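Local coordinates for protein mersacidin decarboxylase (Bacillus sp., PDB 1P3Y) that catalyses the FAD-dependent oxidative decarboxylation of the C-terminal cysteine of the lantibiotic mersacidin to an aminoenethiol residue, at residues A[117-129]-A[138-151]. Numbering follows the deposited sequence.
Sequences NTIFFPNMNDLMW and IEQLRKDGHIVIEP. With FAD (flavin-adenine dinucleotide), chain B.
Backbone pairing joins F120 to I147 and I149: its N donates an almost straight bond to I147 O (2.7 Å, 173°), and its O accepts one from I149 N, so that F120 straddles V148 in the pattern of parallel strands. I147 N reaches back to T118 O at 3.2 Å.

Aromatic packing follows on the sheet face that carries F120 and V148. F120 and H146 form an offset edge-to-face pair, the edge of F120 toward the face of H146 and the planes 78° apart, with F120 CE1 nearest H146 CB; CZ of the F120 ring meets L141 CD2, bringing helix 132-144 onto the sheet. On the other face, I149 lies alongside F121 and sets CG1 over its ring, 3.8 Å from the centroid, a CH-pi contact. Branched at CB, I149 also spares CG2 for CE2 of the ring, while CG1 packs on I119 CD1 at 3.6 Å.

Strand 119-122, helix 132-144 and strand 147-148 thus form a beta-alpha-beta crossover that completes one edge of the parallel, Rossmann-type sheet; strand 84-90 flanks 119-122 on its other side.

Beyond the strands, prolines supply compact apolar rings without an N-H to satisfy. P122 CG touches both V148 CG1 and I138 CD1, and P151 CG sits over the six-membered ring of W129. With its CG anti to the backbone N (chi1 178°), W129 extends its indole from helix 126-129 toward P151.

R142 NH2 makes a salt bridge to E150 OE1 (2.9 Å) and donates a hydrogen bond to V148 O, while E150 OE2 lies at the indole edge. In the loop after P122, N123 O accepts a hydrogen bond from FAD N3 at 2.8 Å.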
ATOM      1  N   ASN A 117     -23.461 -18.351 -32.114  1.00 56.82           N
ATOM      2  CA  ASN A 117     -23.909 -18.933 -30.855  1.00 56.89           C
ATOM      3  C   ASN A 117     -22.689 -19.470 -30.136  1.00 52.85           C
ATOM      4  O   ASN A 117     -21.654 -19.680 -30.756  1.00 49.66           O
ATOM      5  CB  ASN A 117     -24.891 -20.075 -31.115  1.00 67.20           C
ATOM      6  CG  ASN A 117     -26.265 -19.579 -31.522  1.00 75.82           C
ATOM      7  OD1 ASN A 117     -26.996 -20.291 -32.217  1.00 82.82           O
ATOM      8  ND2 ASN A 117     -26.637 -18.364 -31.080  1.00 73.91           N
ATOM      9  N   THR A 118     -22.820 -19.710 -28.833  1.00 51.95           N
ATOM     10  CA  THR A 118     -21.706 -20.211 -28.026  1.00 52.06           C
ATOM     11  C   THR A 118     -21.925 -21.656 -27.586  1.00 52.25           C
ATOM     12  O   THR A 118     -23.041 -22.045 -27.226  1.00 51.69           O
ATOM     13  CB  THR A 118     -21.524 -19.343 -26.733  1.00 52.31           C
ATOM     14  OG1 THR A 118     -21.210 -17.997 -27.098  1.00 51.84           O
ATOM     15  CG2 THR A 118     -20.418 -19.903 -25.836  1.00 47.09           C
ATOM     16  N   ILE A 119     -20.861 -22.451 -27.595  1.00 50.55           N
ATOM     17  CA  ILE A 119     -20.989 -23.827 -27.140  1.00 51.69           C
ATOM     18  C   ILE A 119     -20.466 -23.887 -25.701  1.00 51.60           C
ATOM     19  O   ILE A 119     -19.341 -23.462 -25.434  1.00 48.26           O
ATOM     20  CB  ILE A 119     -20.200 -24.823 -28.043  1.00 49.47           C
ATOM     21  CG1 ILE A 119     -20.031 -26.154 -27.310  1.00 52.04           C
ATOM     22  CG2 ILE A 119     -18.848 -24.261 -28.392  1.00 56.03           C
ATOM     23  CD1 ILE A 119     -19.328 -27.210 -28.113  1.00 62.83           C
ATOM     24  N   PHE A 120     -21.292 -24.414 -24.791  1.00 50.70           N
ATOM     25  CA  PHE A 120     -20.952 -24.539 -23.375  1.00 48.65           C
ATOM     26  C   PHE A 120     -20.609 -25.952 -22.937  1.00 50.75           C
ATOM     27  O   PHE A 120     -21.241 -26.910 -23.367  1.00 54.07           O
ATOM     28  CB  PHE A 120     -22.126 -24.099 -22.499  1.00 50.17           C
ATOM     29  CG  PHE A 120     -22.499 -22.671 -22.654  1.00 52.51           C
ATOM     30  CD1 PHE A 120     -23.218 -22.244 -23.770  1.00 52.34           C
ATOM     31  CD2 PHE A 120     -22.138 -21.738 -21.670  1.00 49.86           C
ATOM     32  CE1 PHE A 120     -23.582 -20.901 -23.908  1.00 51.56           C
ATOM     33  CE2 PHE A 120     -22.488 -20.399 -21.787  1.00 45.74           C
ATOM     34  CZ  PHE A 120     -23.214 -19.972 -22.909  1.00 53.99           C
ATOM     35  N   PHE A 121     -19.625 -26.072 -22.053  1.00 49.34           N
ATOM     36  CA  PHE A 121     -19.244 -27.368 -21.504  1.00 47.20           C
ATOM     37  C   PHE A 121     -19.393 -27.289 -19.986  1.00 46.68           C
ATOM     38  O   PHE A 121     -18.413 -27.157 -19.268  1.00 45.22           O
ATOM     39  CB  PHE A 121     -17.794 -27.721 -21.843  1.00 47.06           C
ATOM     40  CG  PHE A 121     -17.586 -28.144 -23.266  1.00 47.30           C
ATOM     41  CD1 PHE A 121     -17.516 -27.198 -24.290  1.00 47.21           C
ATOM     42  CD2 PHE A 121     -17.417 -29.497 -23.577  1.00 47.37           C
ATOM     43  CE1 PHE A 121     -17.272 -27.588 -25.608  1.00 49.82           C
ATOM     44  CE2 PHE A 121     -17.172 -29.903 -24.887  1.00 48.08           C
ATOM     45  CZ  PHE A 121     -17.095 -28.946 -25.911  1.00 53.13           C
ATOM     46  N   PRO A 122     -20.633 -27.370 -19.480  1.00 47.83           N
ATOM     47  CA  PRO A 122     -20.886 -27.301 -18.039  1.00 48.65           C
ATOM     48  C   PRO A 122     -20.098 -28.302 -17.210  1.00 49.02           C
ATOM     49  O   PRO A 122     -19.759 -29.392 -17.672  1.00 52.72           O
ATOM     50  CB  PRO A 122     -22.392 -27.538 -17.937  1.00 48.86           C
ATOM     51  CG  PRO A 122     -22.904 -26.958 -19.195  1.00 46.66           C
ATOM     52  CD  PRO A 122     -21.903 -27.442 -20.224  1.00 50.54           C
ATOM     53  N   ASN A 123     -19.844 -27.922 -15.965  1.00 50.52           N
ATOM     54  CA  ASN A 123     -19.106 -28.738 -15.018  1.00 51.13           C
ATOM     55  C   ASN A 123     -19.415 -28.181 -13.632  1.00 51.93           C
ATOM     56  O   ASN A 123     -19.204 -27.007 -13.359  1.00 55.07           O
ATOM     57  CB  ASN A 123     -17.604 -28.657 -15.322  1.00 53.55           C
ATOM     58  CG  ASN A 123     -16.772 -29.389 -14.309  1.00 57.59           C
ATOM     59  OD1 ASN A 123     -16.481 -28.861 -13.241  1.00 68.44           O
ATOM     60  ND2 ASN A 123     -16.393 -30.620 -14.624  1.00 61.54           N
ATOM     61  N   MET A 124     -19.941 -29.025 -12.760  1.00 54.86           N
ATOM     62  CA  MET A 124     -20.298 -28.590 -11.424  1.00 51.77           C
ATOM     63  C   MET A 124     -20.573 -29.799 -10.559  1.00 55.73           C
ATOM     64  O   MET A 124     -20.561 -30.943 -11.023  1.00 55.06           O
ATOM     65  CB  MET A 124     -21.549 -27.712 -11.471  1.00 48.35           C
ATOM     66  CG  MET A 124     -22.808 -28.440 -11.977  1.00 42.01           C
ATOM     67  SD  MET A 124     -24.076 -27.271 -12.505  1.00 46.55           S
ATOM     68  CE  MET A 124     -23.524 -26.905 -14.168  1.00 45.33           C
ATOM     69  N   ASN A 125     -20.826 -29.522  -9.292  1.00 61.24           N
ATOM     70  CA  ASN A 125     -21.126 -30.547  -8.306  1.00 65.69           C
ATOM     71  C   ASN A 125     -22.460 -31.196  -8.692  1.00 66.88           C
ATOM     72  O   ASN A 125     -23.373 -30.517  -9.185  1.00 64.51           O
ATOM     73  CB  ASN A 125     -21.238 -29.879  -6.938  1.00 66.94           C
ATOM     74  CG  ASN A 125     -21.330 -30.859  -5.835  1.00 70.13           C
ATOM     75  OD1 ASN A 125     -20.402 -31.633  -5.608  1.00 76.66           O
ATOM     76  ND2 ASN A 125     -22.453 -30.848  -5.124  1.00 75.07           N
ATOM     77  N   ASP A 126     -22.567 -32.503  -8.479  1.00 69.36           N
ATOM     78  CA  ASP A 126     -23.791 -33.238  -8.810  1.00 72.49           C
ATOM     79  C   ASP A 126     -25.034 -32.665  -8.136  1.00 69.88           C
ATOM     80  O   ASP A 126     -26.124 -32.658  -8.729  1.00 60.83           O
ATOM     81  CB  ASP A 126     -23.637 -34.723  -8.456  1.00 79.37           C
ATOM     82  CG  ASP A 126     -23.071 -35.541  -9.613  1.00 85.54           C
ATOM     83  OD1 ASP A 126     -23.839 -35.842 -10.565  1.00 83.33           O
ATOM     84  OD2 ASP A 126     -21.856 -35.865  -9.571  1.00 89.40           O
ATOM     85  N   LEU A 127     -24.879 -32.193  -6.900  1.00 66.81           N
ATOM     86  CA  LEU A 127     -26.012 -31.594  -6.213  1.00 69.55           C
ATOM     87  C   LEU A 127     -26.476 -30.396  -7.044  1.00 70.13           C
ATOM     88  O   LEU A 127     -27.670 -30.219  -7.304  1.00 73.71           O
ATOM     89  CB  LEU A 127     -25.615 -31.140  -4.806  1.00 71.10           C
ATOM     90  CG  LEU A 127     -25.505 -32.267  -3.768  1.00 73.31           C
ATOM     91  CD1 LEU A 127     -24.927 -31.731  -2.468  1.00 70.78           C
ATOM     92  CD2 LEU A 127     -26.882 -32.877  -3.531  1.00 72.32           C
ATOM     93  N   MET A 128     -25.519 -29.585  -7.480  1.00 67.39           N
ATOM     94  CA  MET A 128     -25.828 -28.409  -8.281  1.00 63.11           C
ATOM     95  C   MET A 128     -26.417 -28.796  -9.627  1.00 60.56           C
ATOM     96  O   MET A 128     -27.343 -28.152 -10.123  1.00 56.23           O
ATOM     97  CB  MET A 128     -24.558 -27.589  -8.515  1.00 63.63           C
ATOM     98  CG  MET A 128     -23.947 -27.012  -7.255  1.00 59.82           C
ATOM     99  SD  MET A 128     -22.283 -26.424  -7.557  1.00 59.56           S
ATOM    100  CE  MET A 128     -22.640 -24.856  -8.416  1.00 39.54           C
ATOM    101  N   TRP A 129     -25.866 -29.844 -10.224  1.00 60.49           N
ATOM    102  CA  TRP A 129     -26.327 -30.288 -11.528  1.00 63.12           C
ATOM    103  C   TRP A 129     -27.795 -30.746 -11.522  1.00 65.31           C
ATOM    104  O   TRP A 129     -28.518 -30.582 -12.513  1.00 65.05           O
ATOM    105  CB  TRP A 129     -25.397 -31.397 -12.047  1.00 63.29           C
ATOM    106  CG  TRP A 129     -25.819 -31.951 -13.374  1.00 69.06           C
ATOM    107  CD1 TRP A 129     -26.509 -33.118 -13.592  1.00 71.48           C
ATOM    108  CD2 TRP A 129     -25.645 -31.343 -14.667  1.00 65.49           C
ATOM    109  NE1 TRP A 129     -26.775 -33.273 -14.936  1.00 71.29           N
ATOM    110  CE2 TRP A 129     -26.259 -32.202 -15.621  1.00 69.50           C
ATOM    111  CE3 TRP A 129     -25.035 -30.163 -15.114  1.00 60.21           C
ATOM    112  CZ2 TRP A 129     -26.281 -31.912 -17.001  1.00 65.64           C
ATOM    113  CZ3 TRP A 129     -25.056 -29.871 -16.488  1.00 59.19           C
ATOM    114  CH2 TRP A 129     -25.677 -30.746 -17.414  1.00 64.19           C
ATOM    115  N   ILE A 138     -30.185 -24.438 -18.767  1.00 47.52           N
ATOM    116  CA  ILE A 138     -29.601 -25.174 -19.903  1.00 52.80           C
ATOM    117  C   ILE A 138     -30.594 -25.194 -21.082  1.00 55.46           C
ATOM    118  O   ILE A 138     -30.240 -24.896 -22.238  1.00 53.87           O
ATOM    119  CB  ILE A 138     -29.294 -26.652 -19.533  1.00 56.05           C
ATOM    120  CG1 ILE A 138     -28.281 -26.722 -18.379  1.00 51.25           C
ATOM    121  CG2 ILE A 138     -28.799 -27.407 -20.785  1.00 50.38           C
ATOM    122  CD1 ILE A 138     -26.843 -26.688 -18.828  1.00 55.65           C
ATOM    123  N   GLU A 139     -31.838 -25.547 -20.768  1.00 53.11           N
ATOM    124  CA  GLU A 139     -32.881 -25.612 -21.767  1.00 57.42           C
ATOM    125  C   GLU A 139     -33.024 -24.264 -22.460  1.00 55.57           C
ATOM    126  O   GLU A 139     -32.948 -24.176 -23.699  1.00 58.18           O
ATOM    127  CB  GLU A 139     -34.201 -26.046 -21.114  1.00 63.75           C
ATOM    128  CG  GLU A 139     -35.372 -26.278 -22.087  1.00 73.22           C
ATOM    129  CD  GLU A 139     -34.973 -27.054 -23.348  1.00 79.81           C
ATOM    130  OE1 GLU A 139     -34.165 -28.015 -23.226  1.00 77.86           O
ATOM    131  OE2 GLU A 139     -35.477 -26.702 -24.453  1.00 75.09           O
ATOM    132  N   GLN A 140     -33.180 -23.209 -21.663  1.00 52.25           N
ATOM    133  CA  GLN A 140     -33.343 -21.851 -22.180  1.00 49.68           C
ATOM    134  C   GLN A 140     -32.229 -21.460 -23.149  1.00 52.20           C
ATOM    135  O   GLN A 140     -32.478 -20.787 -24.151  1.00 52.58           O
ATOM    136  CB  GLN A 140     -33.408 -20.848 -21.026  1.00 50.55           C
ATOM    137  CG  GLN A 140     -33.736 -19.425 -21.452  1.00 49.99           C
ATOM    138  CD  GLN A 140     -35.136 -19.295 -22.019  1.00 55.50           C
ATOM    139  OE1 GLN A 140     -36.120 -19.287 -21.281  1.00 54.88           O
ATOM    140  NE2 GLN A 140     -35.234 -19.192 -23.337  1.00 53.74           N
ATOM    141  N   LEU A 141     -30.999 -21.838 -22.816  1.00 52.40           N
ATOM    142  CA  LEU A 141     -29.847 -21.559 -23.666  1.00 55.15           C
ATOM    143  C   LEU A 141     -30.003 -22.267 -25.014  1.00 56.87           C
ATOM    144  O   LEU A 141     -29.717 -21.688 -26.076  1.00 53.44           O
ATOM    145  CB  LEU A 141     -28.561 -22.024 -22.973  1.00 57.81           C
ATOM    146  CG  LEU A 141     -28.026 -21.121 -21.853  1.00 57.43           C
ATOM    147  CD1 LEU A 141     -26.986 -21.876 -21.036  1.00 52.38           C
ATOM    148  CD2 LEU A 141     -27.430 -19.846 -22.468  1.00 54.97           C
ATOM    149  N   ARG A 142     -30.443 -23.526 -24.962  1.00 55.89           N
ATOM    150  CA  ARG A 142     -30.667 -24.304 -26.178  1.00 55.47           C
ATOM    151  C   ARG A 142     -31.766 -23.629 -26.997  1.00 55.27           C
ATOM    152  O   ARG A 142     -31.578 -23.336 -28.182  1.00 53.39           O
ATOM    153  CB  ARG A 142     -31.063 -25.734 -25.821  1.00 51.44           C
ATOM    154  CG  ARG A 142     -29.871 -26.648 -25.653  1.00 46.24           C
ATOM    155  CD  ARG A 142     -30.178 -27.821 -24.747  1.00 42.26           C
ATOM    156  NE  ARG A 142     -29.006 -28.671 -24.562  1.00 37.84           N
ATOM    157  CZ  ARG A 142     -28.921 -29.607 -23.620  1.00 45.23           C
ATOM    158  NH1 ARG A 142     -29.951 -29.806 -22.788  1.00 37.15           N
ATOM    159  NH2 ARG A 142     -27.799 -30.318 -23.488  1.00 37.16           N
ATOM    160  N   LYS A 143     -32.902 -23.361 -26.356  1.00 53.63           N
ATOM    161  CA  LYS A 143     -33.997 -22.689 -27.043  1.00 56.19           C
ATOM    162  C   LYS A 143     -33.465 -21.411 -27.707  1.00 57.31           C
ATOM    163  O   LYS A 143     -33.897 -21.050 -28.803  1.00 55.91           O
ATOM    164  CB  LYS A 143     -35.125 -22.332 -26.066  1.00 56.07           C
ATOM    165  CG  LYS A 143     -36.351 -21.763 -26.777  1.00 65.61           C
ATOM    166  CD  LYS A 143     -37.272 -20.934 -25.873  1.00 72.32           C
ATOM    167  CE  LYS A 143     -36.806 -19.458 -25.753  1.00 72.94           C
ATOM    168  NZ  LYS A 143     -37.709 -18.628 -24.877  1.00 62.65           N
ATOM    169  N   ASP A 144     -32.519 -20.738 -27.043  1.00 57.94           N
ATOM    170  CA  ASP A 144     -31.937 -19.506 -27.572  1.00 54.08           C
ATOM    171  C   ASP A 144     -30.956 -19.752 -28.711  1.00 52.23           C
ATOM    172  O   ASP A 144     -30.577 -18.819 -29.410  1.00 48.98           O
ATOM    173  CB  ASP A 144     -31.230 -18.724 -26.471  1.00 57.61           C
ATOM    174  CG  ASP A 144     -32.192 -18.040 -25.524  1.00 60.54           C
ATOM    175  OD1 ASP A 144     -33.409 -18.004 -25.821  1.00 63.41           O
ATOM    176  OD2 ASP A 144     -31.721 -17.520 -24.483  1.00 60.72           O
ATOM    177  N   GLY A 145     -30.530 -21.001 -28.889  1.00 52.65           N
ATOM    178  CA  GLY A 145     -29.613 -21.305 -29.975  1.00 50.96           C
ATOM    179  C   GLY A 145     -28.232 -21.773 -29.557  1.00 56.45           C
ATOM    180  O   GLY A 145     -27.447 -22.219 -30.388  1.00 60.47           O
ATOM    181  N   HIS A 146     -27.914 -21.683 -28.277  1.00 54.40           N
ATOM    182  CA  HIS A 146     -26.592 -22.104 -27.835  1.00 56.11           C
ATOM    183  C   HIS A 146     -26.545 -23.614 -27.674  1.00 54.68           C
ATOM    184  O   HIS A 146     -27.579 -24.249 -27.475  1.00 59.08           O
ATOM    185  CB  HIS A 146     -26.227 -21.412 -26.504  1.00 52.14           C
ATOM    186  CG  HIS A 146     -26.151 -19.919 -26.610  1.00 48.49           C
ATOM    187  ND1 HIS A 146     -27.014 -19.077 -25.932  1.00 46.34           N
ATOM    188  CD2 HIS A 146     -25.363 -19.120 -27.371  1.00 40.27           C
ATOM    189  CE1 HIS A 146     -26.764 -17.825 -26.278  1.00 42.38           C
ATOM    190  NE2 HIS A 146     -25.768 -17.825 -27.151  1.00 43.39           N
ATOM    191  N   ILE A 147     -25.342 -24.171 -27.760  1.00 50.67           N
ATOM    192  CA  ILE A 147     -25.120 -25.603 -27.607  1.00 49.75           C
ATOM    193  C   ILE A 147     -24.582 -25.861 -26.203  1.00 52.66           C
ATOM    194  O   ILE A 147     -23.744 -25.093 -25.702  1.00 51.32           O
ATOM    195  CB  ILE A 147     -24.076 -26.105 -28.625  1.00 52.27           C
ATOM    196  CG1 ILE A 147     -24.615 -25.903 -30.036  1.00 50.65           C
ATOM    197  CG2 ILE A 147     -23.705 -27.580 -28.344  1.00 46.52           C
ATOM    198  CD1 ILE A 147     -23.579 -26.164 -31.090  1.00 61.42           C
ATOM    199  N   VAL A 148     -25.046 -26.947 -25.581  1.00 51.31           N
ATOM    200  CA  VAL A 148     -24.612 -27.296 -24.230  1.00 49.26           C
ATOM    201  C   VAL A 148     -24.158 -28.757 -24.095  1.00 50.65           C
ATOM    202  O   VAL A 148     -24.960 -29.659 -23.854  1.00 53.32           O
ATOM    203  CB  VAL A 148     -25.739 -27.002 -23.222  1.00 42.61           C
ATOM    204  CG1 VAL A 148     -25.297 -27.346 -21.827  1.00 42.75           C
ATOM    205  CG2 VAL A 148     -26.126 -25.553 -23.309  1.00 46.27           C
ATOM    206  N   ILE A 149     -22.863 -28.988 -24.262  1.00 51.84           N
ATOM    207  CA  ILE A 149     -22.314 -30.330 -24.149  1.00 52.60           C
ATOM    208  C   ILE A 149     -22.460 -30.782 -22.703  1.00 57.60           C
ATOM    209  O   ILE A 149     -21.888 -30.194 -21.788  1.00 60.41           O
ATOM    210  CB  ILE A 149     -20.833 -30.352 -24.556  1.00 53.16           C
ATOM    211  CG1 ILE A 149     -20.676 -29.806 -25.985  1.00 57.58           C
ATOM    212  CG2 ILE A 149     -20.265 -31.741 -24.399  1.00 49.68           C
ATOM    213  CD1 ILE A 149     -21.720 -30.295 -26.983  1.00 56.94           C
ATOM    214  N   GLU A 150     -23.248 -31.826 -22.494  1.00 61.17           N
ATOM    215  CA  GLU A 150     -23.478 -32.329 -21.152  1.00 61.89           C
ATOM    216  C   GLU A 150     -22.225 -32.973 -20.582  1.00 62.62           C
ATOM    217  O   GLU A 150     -21.351 -33.429 -21.310  1.00 62.61           O
ATOM    218  CB  GLU A 150     -24.632 -33.350 -21.173  1.00 66.21           C
ATOM    219  CG  GLU A 150     -25.923 -32.828 -21.829  1.00 71.90           C
ATOM    220  CD  GLU A 150     -27.138 -32.861 -20.903  1.00 74.08           C
ATOM    221  OE1 GLU A 150     -28.101 -32.076 -21.149  1.00 72.60           O
ATOM    222  OE2 GLU A 150     -27.127 -33.679 -19.944  1.00 72.08           O
ATOM    223  N   PRO A 151     -22.093 -32.970 -19.257  1.00 67.56           N
ATOM    224  CA  PRO A 151     -20.911 -33.599 -18.660  1.00 69.94           C
ATOM    225  C   PRO A 151     -21.189 -35.109 -18.520  1.00 71.34           C
ATOM    226  O   PRO A 151     -22.346 -35.552 -18.568  1.00 72.21           O
ATOM    227  CB  PRO A 151     -20.787 -32.888 -17.308  1.00 70.63           C
ATOM    228  CG  PRO A 151     -22.226 -32.584 -16.963  1.00 70.40           C
ATOM    229  CD  PRO A 151     -22.778 -32.095 -18.290  1.00 69.52           C
TER
HETATM  230  PA  FAD B 259     -16.823 -15.053 -11.298  1.00 41.21           P
HETATM  231  O1A FAD B 259     -15.429 -15.612 -11.037  1.00 36.06           O
HETATM  232  O2A FAD B 259     -16.947 -13.828 -12.184  1.00 41.76           O
HETATM  233  O5B FAD B 259     -17.593 -14.692  -9.895  1.00 38.98           O
HETATM  234  C5B FAD B 259     -17.187 -15.196  -8.588  1.00 53.32           C
HETATM  235  C4B FAD B 259     -16.332 -14.189  -7.828  1.00 60.86           C
HETATM  236  O4B FAD B 259     -15.766 -13.251  -8.736  1.00 68.54           O
HETATM  237  C3B FAD B 259     -17.098 -13.338  -6.800  1.00 65.50           C
HETATM  238  O3B FAD B 259     -16.517 -13.663  -5.541  1.00 61.68           O
HETATM  239  C2B FAD B 259     -16.886 -11.937  -7.273  1.00 68.02           C
HETATM  240  O2B FAD B 259     -16.848 -10.881  -6.354  1.00 70.50           O
HETATM  241  C1B FAD B 259     -15.597 -12.020  -8.085  1.00 74.63           C
HETATM  242  N9A FAD B 259     -15.336 -11.022  -9.173  1.00 81.13           N
HETATM  243  C8A FAD B 259     -15.959 -10.834 -10.482  1.00 79.84           C
HETATM  244  N7A FAD B 259     -15.466  -9.836 -11.181  1.00 82.92           N
HETATM  245  C5A FAD B 259     -14.442  -9.283 -10.345  1.00 85.00           C
HETATM  246  C6A FAD B 259     -13.519  -8.173 -10.479  1.00 86.25           C
HETATM  247  N6A FAD B 259     -13.466  -7.407 -11.581  1.00 87.98           N
HETATM  248  N1A FAD B 259     -12.634  -7.893  -9.393  1.00 85.05           N
HETATM  249  C2A FAD B 259     -12.647  -8.640  -8.247  1.00 80.08           C
HETATM  250  N3A FAD B 259     -13.508  -9.756  -8.029  1.00 80.33           N
HETATM  251  C4A FAD B 259     -14.385  -9.962  -9.190  1.00 81.20           C
HETATM  252  N1  FAD B 259     -19.273 -23.508  -9.575  1.00 49.30           N
HETATM  253  C2  FAD B 259     -19.754 -24.313 -10.599  1.00 49.87           C
HETATM  254  O2  FAD B 259     -20.871 -24.069 -11.130  1.00 54.45           O
HETATM  255  N3  FAD B 259     -18.981 -25.400 -11.037  1.00 49.53           N
HETATM  256  C4  FAD B 259     -17.690 -25.777 -10.504  1.00 49.06           C
HETATM  257  O4  FAD B 259     -17.067 -26.805 -10.975  1.00 49.97           O
HETATM  258  C4X FAD B 259     -17.227 -24.941  -9.490  1.00 47.69           C
HETATM  259  N5  FAD B 259     -15.934 -25.258  -8.947  1.00 49.27           N
HETATM  260  C5X FAD B 259     -15.419 -24.398  -7.925  1.00 51.76           C
HETATM  261  C6  FAD B 259     -14.139 -24.662  -7.350  1.00 53.93           C
HETATM  262  C7  FAD B 259     -13.542 -23.835  -6.311  1.00 57.91           C
HETATM  263  C7M FAD B 259     -12.134 -24.213  -5.769  1.00 58.71           C
HETATM  264  C8  FAD B 259     -14.313 -22.665  -5.832  1.00 53.26           C
HETATM  265  C8M FAD B 259     -13.818 -21.711  -4.765  1.00 57.01           C
HETATM  266  C9  FAD B 259     -15.576 -22.363  -6.365  1.00 51.26           C
HETATM  267  C9A FAD B 259     -16.174 -23.192  -7.401  1.00 50.76           C
HETATM  268  N10 FAD B 259     -17.517 -22.981  -8.046  1.00 46.20           N
HETATM  269  C10 FAD B 259     -18.021 -23.821  -9.050  1.00 46.75           C
HETATM  270  C1' FAD B 259     -18.280 -21.856  -7.591  1.00 41.00           C
HETATM  271  C2' FAD B 259     -18.276 -20.637  -8.439  1.00 41.11           C
HETATM  272  O2' FAD B 259     -16.860 -20.157  -8.538  1.00 39.61           O
HETATM  273  C3' FAD B 259     -19.085 -19.553  -7.828  1.00 39.82           C
HETATM  274  O3' FAD B 259     -20.501 -19.752  -8.027  1.00 40.99           O
HETATM  275  C4' FAD B 259     -18.752 -18.128  -8.357  1.00 36.69           C
HETATM  276  O4' FAD B 259     -19.581 -17.175  -7.610  1.00 40.28           O
HETATM  277  C5' FAD B 259     -19.016 -17.911  -9.826  1.00 34.56           C
HETATM  278  O5' FAD B 259     -17.876 -18.297 -10.610  1.00 34.64           O
HETATM  279  P   FAD B 259     -17.664 -17.784 -12.087  1.00 39.04           P
HETATM  280  O1P FAD B 259     -16.408 -18.388 -12.547  1.00 37.64           O
HETATM  281  O2P FAD B 259     -18.901 -18.101 -12.888  1.00 40.41           O
HETATM  282  O3P FAD B 259     -17.698 -16.172 -11.966  1.00 42.53           O